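ESSB (Geobacillus thermodenitrificans, PDB 4ANO) is an integral membrane component of the type VII secretion system, here as its cytoplasmic fragment, and probably helps to build the secretion machinery. Local coordinates at residues E43-V48 with V128-S133. Sequence-based numbering, arbitrary orientation.
Sequences EVLKEV and VGVKES
Val44 and Leu45 of a 3-10 segment and Val48 just after it pack against Val130 of the short strand 129-130 and the neighbouring Val128, in the cytoplasmic region of this YukC-family protein, whose family belongs to the protein-kinase clan, consistent with a pseudokinase-like fold. The side-chain contacts are all apolar: four pairs meet, and the two segments bury 211 Å² between them, both sides summed. Two of the pairs are valines meeting tip to tip. Val44 CG1, set between backbone N and carbonyl carbon by a chi1 of 71°, stands 4.0 Å from Val130 CG2 and equally near Val130 CG1. At the other end, Val48 CG1 meets Val128 CG2 at 4.0 Å. Leu45 lies between these pairs and runs aslant to Val130, its CG 3.8 Å from Val130 CG2. The turn itself is held by Lys46 N to Glu43 O (2.8 Å) and Glu47 N to Val44 O (3.0 Å), both i to i+3 bonds. Strand 129-130 pairs with strand 106-107, whose Leu106 touches Val44, Val48 and Val128, while Ile56 of strand 53-58 packs on Leu45. The turn thus joins the four-stranded sheet to this two-stranded ribbon. Leu45 also reaches backbone: its methyl CD2 sits 3.5 Å from Val128 O and 4.2 Å from Val128 CB.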
ATOM      1  N   GLU A  43      18.943  -4.461   9.218  1.00 21.22           N
ATOM      2  CA  GLU A  43      18.579  -5.757   9.847  1.00 23.50           C
ATOM      3  C   GLU A  43      17.113  -5.747  10.300  1.00 21.50           C
ATOM      4  O   GLU A  43      16.450  -6.826  10.247  1.00 25.19           O
ATOM      5  CB  GLU A  43      19.625  -6.180  10.935  1.00 24.94           C
ATOM      6  CG  GLU A  43      19.393  -7.655  11.542  1.00 28.84           C
ATOM      7  CD  GLU A  43      18.105  -7.822  12.295  1.00 32.82           C
ATOM      8  OE1 GLU A  43      17.707  -6.850  12.975  1.00 38.66           O
ATOM      9  OE2 GLU A  43      17.484  -8.945  12.258  1.00 33.71           O
ATOM     10  N   VAL A  44      16.566  -4.559  10.637  1.00 21.47           N
ATOM     11  CA  VAL A  44      15.159  -4.431  11.050  1.00 23.11           C
ATOM     12  C   VAL A  44      14.202  -4.967   9.946  1.00 22.06           C
ATOM     13  O   VAL A  44      13.080  -5.323  10.239  1.00 24.35           O
ATOM     14  CB  VAL A  44      14.858  -2.997  11.437  1.00 23.26           C
ATOM     15  CG1 VAL A  44      14.837  -2.016  10.215  1.00 22.49           C
ATOM     16  CG2 VAL A  44      13.598  -2.920  12.270  1.00 27.52           C
ATOM     17  N   LEU A  45      14.684  -5.067   8.695  1.00 20.53           N
ATOM     18  CA  LEU A  45      13.808  -5.448   7.591  1.00 21.86           C
ATOM     19  C   LEU A  45      13.560  -6.943   7.685  1.00 23.95           C
ATOM     20  O   LEU A  45      12.574  -7.401   7.081  1.00 23.77           O
ATOM     21  CB  LEU A  45      14.453  -5.119   6.236  1.00 22.46           C
ATOM     22  CG  LEU A  45      14.422  -3.591   5.833  1.00 22.22           C
ATOM     23  CD1 LEU A  45      15.083  -3.422   4.384  1.00 22.72           C
ATOM     24  CD2 LEU A  45      12.964  -3.135   5.801  1.00 21.38           C
ATOM     25  N   LYS A  46      14.383  -7.632   8.492  1.00 24.85           N
ATOM     26  CA  LYS A  46      14.147  -9.106   8.735  1.00 30.32           C
ATOM     27  C   LYS A  46      12.942  -9.331   9.687  1.00 31.35           C
ATOM     28  O   LYS A  46      12.468 -10.481   9.883  1.00 34.24           O
ATOM     29  CB  LYS A  46      15.381  -9.797   9.337  1.00 28.90           C
ATOM     30  CG  LYS A  46      16.717  -9.686   8.615  1.00 34.97           C
ATOM     31  CD  LYS A  46      16.804 -10.411   7.277  1.00 36.78           C
ATOM     32  CE  LYS A  46      16.831 -11.898   7.444  1.00 36.02           C
ATOM     33  NZ  LYS A  46      16.908 -12.383   6.064  1.00 31.56           N
ATOM     34  N   GLU A  47      12.496  -8.232  10.271  0.50 31.50           N
ATOM     35  CA  GLU A  47      11.560  -8.240  11.376  0.50 32.38           C
ATOM     36  C   GLU A  47      10.373  -7.331  11.094  0.50 32.11           C
ATOM     37  O   GLU A  47       9.913  -6.560  11.958  0.50 32.08           O
ATOM     38  CB  GLU A  47      12.274  -7.913  12.717  0.50 32.20           C
ATOM     39  CG  GLU A  47      13.120  -9.080  13.337  0.50 34.60           C
ATOM     40  CD  GLU A  47      14.591  -8.939  13.041  0.50 37.65           C
ATOM     41  OE1 GLU A  47      14.874  -8.390  11.955  0.50 39.33           O
ATOM     42  OE2 GLU A  47      15.462  -9.319  13.884  0.50 33.61           O
ATOM     43  N   VAL A  48       9.848  -7.437   9.880  1.00 30.87           N
ATOM     44  CA  VAL A  48       8.671  -6.631   9.569  1.00 28.80           C
ATOM     45  C   VAL A  48       7.421  -7.404   9.929  1.00 30.13           C
ATOM     46  O   VAL A  48       6.581  -6.922  10.667  1.00 32.47           O
ATOM     47  CB  VAL A  48       8.650  -6.156   8.119  1.00 27.40           C
ATOM     48  CG1 VAL A  48       7.345  -5.357   7.804  1.00 26.95           C
ATOM     49  CG2 VAL A  48       9.977  -5.374   7.877  1.00 28.61           C
ATOM     50  N   VAL A 128       9.512  -2.095   2.512  1.00 20.16           N
ATOM     51  CA  VAL A 128       9.315  -1.130   3.634  1.00 18.69           C
ATOM     52  C   VAL A 128      10.605  -0.350   3.756  1.00 16.70           C
ATOM     53  O   VAL A 128      11.689  -0.876   3.472  1.00 20.24           O
ATOM     54  CB  VAL A 128       9.082  -1.953   4.893  1.00 20.47           C
ATOM     55  CG1 VAL A 128       8.956  -1.063   6.043  1.00 21.03           C
ATOM     56  CG2 VAL A 128       7.695  -2.766   4.786  1.00 23.25           C
ATOM     57  N   GLY A 129      10.456   0.998   3.936  1.00 16.48           N
ATOM     58  CA  GLY A 129      11.650   1.877   4.197  1.00 15.35           C
ATOM     59  C   GLY A 129      12.130   1.832   5.647  1.00 16.72           C
ATOM     60  O   GLY A 129      11.506   1.266   6.558  1.00 16.02           O
ATOM     61  N   VAL A 130      13.370   2.317   5.798  1.00 17.32           N
ATOM     62  CA  VAL A 130      13.995   2.445   7.096  1.00 18.20           C
ATOM     63  C   VAL A 130      14.418   3.832   7.330  1.00 19.74           C
ATOM     64  O   VAL A 130      15.127   4.453   6.538  1.00 18.20           O
ATOM     65  CB  VAL A 130      15.242   1.521   7.191  1.00 18.66           C
ATOM     66  CG1 VAL A 130      15.840   1.554   8.622  1.00 19.60           C
ATOM     67  CG2 VAL A 130      14.807   0.106   6.813  1.00 19.11           C
ATOM     68  N   LYS A 131      13.887   4.379   8.423  1.00 18.01           N
ATOM     69  CA  LYS A 131      14.236   5.786   8.736  1.00 21.22           C
ATOM     70  C   LYS A 131      15.718   6.096   8.720  1.00 20.88           C
ATOM     71  O   LYS A 131      16.521   5.388   9.348  1.00 20.54           O
ATOM     72  CB  LYS A 131      13.553   6.171  10.039  1.00 20.94           C
ATOM     73  CG  LYS A 131      13.519   7.756  10.303  1.00 30.50           C
ATOM     74  CD  LYS A 131      12.973   8.014  11.742  1.00 41.34           C
ATOM     75  CE  LYS A 131      13.362   9.391  12.335  1.00 49.49           C
ATOM     76  NZ  LYS A 131      13.726  10.440  11.332  1.00 53.00           N
ATOM     77  N   GLU A 132      16.066   7.159   7.969  1.00 20.92           N
ATOM     78  CA  GLU A 132      17.470   7.674   7.789  1.00 22.33           C
ATOM     79  C   GLU A 132      18.414   6.628   7.118  1.00 20.08           C
ATOM     80  O   GLU A 132      19.649   6.704   7.220  1.00 23.26           O
ATOM     81  CB  GLU A 132      18.042   8.067   9.154  1.00 24.39           C
ATOM     82  CG  GLU A 132      17.434   9.298   9.779  1.00 33.58           C
ATOM     83  CD  GLU A 132      18.228   9.822  10.929  1.00 40.34           C
ATOM     84  OE1 GLU A 132      18.316   9.137  11.992  1.00 47.99           O
ATOM     85  OE2 GLU A 132      18.748  10.960  10.764  1.00 45.22           O
ATOM     86  N   SER A 133      17.841   5.614   6.439  1.00 20.23           N
ATOM     87  CA  SER A 133      18.638   4.577   5.887  1.00 19.98           C
ATOM     88  C   SER A 133      18.239   4.169   4.449  1.00 21.65           C
ATOM     89  O   SER A 133      19.075   4.042   3.586  1.00 22.95           O
ATOM     90  CB  SER A 133      18.647   3.331   6.784  1.00 23.13           C
ATOM     91  OG  SER A 133      19.213   3.564   8.067  1.00 28.89           O
TER